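Side-chain contact in single-stranded-DNA-specific exonuclease RecJ (Thermus thermophilus, PDB 2ZXR), which degrades single-stranded DNA from the 5' end toward the 3' end with the help of divalent metal ions: residues L25-P29 with E30-A34. Residues are numbered along the deposited sequence; the frame is centred on the assembly and turned at random.
Sequences LEVGP and EAALA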
# COMPACT_ATOMS: atom_id res chain seq x y z
N LEU A 25 7.02 19.84 -8.79
CA LEU A 25 7.39 18.49 -9.16
C LEU A 25 7.27 18.31 -10.67
O LEU A 25 7.62 17.26 -11.21
CB LEU A 25 6.52 17.46 -8.46
CG LEU A 25 6.56 17.41 -6.94
CD1 LEU A 25 5.77 16.18 -6.49
CD2 LEU A 25 7.98 17.34 -6.43
N GLU A 26 6.78 19.35 -11.34
CA GLU A 26 6.61 19.33 -12.78
C GLU A 26 5.72 18.17 -13.26
O GLU A 26 6.14 17.37 -14.09
CB GLU A 26 7.99 19.24 -13.45
CG GLU A 26 8.99 20.26 -12.88
CD GLU A 26 10.35 20.24 -13.59
OE1 GLU A 26 10.41 20.59 -14.79
OE2 GLU A 26 11.35 19.87 -12.94
N VAL A 27 4.50 18.09 -12.73
CA VAL A 27 3.57 17.03 -13.13
C VAL A 27 2.15 17.54 -13.25
O VAL A 27 1.80 18.60 -12.72
CB VAL A 27 3.57 15.85 -12.09
CG1 VAL A 27 4.97 15.22 -12.00
CG2 VAL A 27 3.13 16.36 -10.71
N GLY A 28 1.32 16.79 -13.96
CA GLY A 28 -0.08 17.15 -14.10
C GLY A 28 -0.85 17.02 -12.79
O GLY A 28 -0.29 16.61 -11.76
N PRO A 29 -2.16 17.35 -12.79
CA PRO A 29 -3.03 17.28 -11.61
C PRO A 29 -3.26 15.90 -10.95
O PRO A 29 -3.36 15.82 -9.75
CB PRO A 29 -4.33 17.93 -12.11
CG PRO A 29 -4.36 17.57 -13.58
CD PRO A 29 -2.90 17.75 -14.00
N GLU A 30 -3.33 14.83 -11.73
CA GLU A 30 -3.54 13.49 -11.15
C GLU A 30 -2.41 13.07 -10.24
O GLU A 30 -2.61 12.77 -9.06
CB GLU A 30 -3.69 12.45 -12.25
CG GLU A 30 -4.88 12.66 -13.15
CD GLU A 30 -4.63 13.74 -14.18
OE1 GLU A 30 -3.43 14.07 -14.41
OE2 GLU A 30 -5.62 14.25 -14.74
N ALA A 31 -1.21 13.05 -10.80
CA ALA A 31 -0.03 12.67 -10.04
C ALA A 31 0.18 13.63 -8.86
O ALA A 31 0.53 13.20 -7.75
CB ALA A 31 1.19 12.66 -10.95
N ALA A 32 -0.04 14.92 -9.09
CA ALA A 32 0.13 15.89 -8.00
C ALA A 32 -0.83 15.58 -6.86
O ALA A 32 -0.52 15.82 -5.71
CB ALA A 32 -0.10 17.32 -8.51
N LEU A 33 -2.00 15.05 -7.19
CA LEU A 33 -2.98 14.69 -6.17
C LEU A 33 -2.35 13.61 -5.27
O LEU A 33 -2.41 13.68 -4.03
CB LEU A 33 -4.23 14.13 -6.85
CG LEU A 33 -5.56 14.87 -6.69
CD1 LEU A 33 -6.54 14.42 -7.79
CD2 LEU A 33 -6.12 14.57 -5.32
N ALA A 34 -1.75 12.61 -5.91
CA ALA A 34 -1.09 11.50 -5.20
C ALA A 34 0.07 12.02 -4.33
O ALA A 34 0.15 11.72 -3.13
CB ALA A 34 -0.57 10.47 -6.21
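V27 folds back over the first turn of helix 29-37, with its CB 4.1 Å from A31 CB and its CG2 4.0 Å from A32 CB. CG1 lies anti to the carbonyl carbon (chi1 -61°), which turns CG2 at A32; it also meets A32 N. G28 is the N-cap and P29 the first helical residue, a place where proline needs no amide hydrogen; V27 on A32 is thus a hydrophobic staple. Two backbone bonds close the turn: A32 N to G28 O (3.2 Å, 155° at the hydrogen) and, more bent, L33 N to P29 O (3.0 Å, 139°). W18 NE1 of helix 15-25 also bonds P29 O, so two donors grip this buried oxygen. E30 bends at chi2, bringing its carboxylate alongside the proline ring: OE1 is 3.7 Å from both P29 CG and CD. The tight part is this turn with V27 on A31 and A32, A32 also pressing on W18, V21 and M22. V27 is partly exposed at its edge; E26 before it, salt-bridged to K43, faces solvent. R625 and R632 of helix 624-639 make long, weak ion pairs with E30. Its carboxylate would be expected to suit the helix dipole, and those arginines probably favour its ionised form.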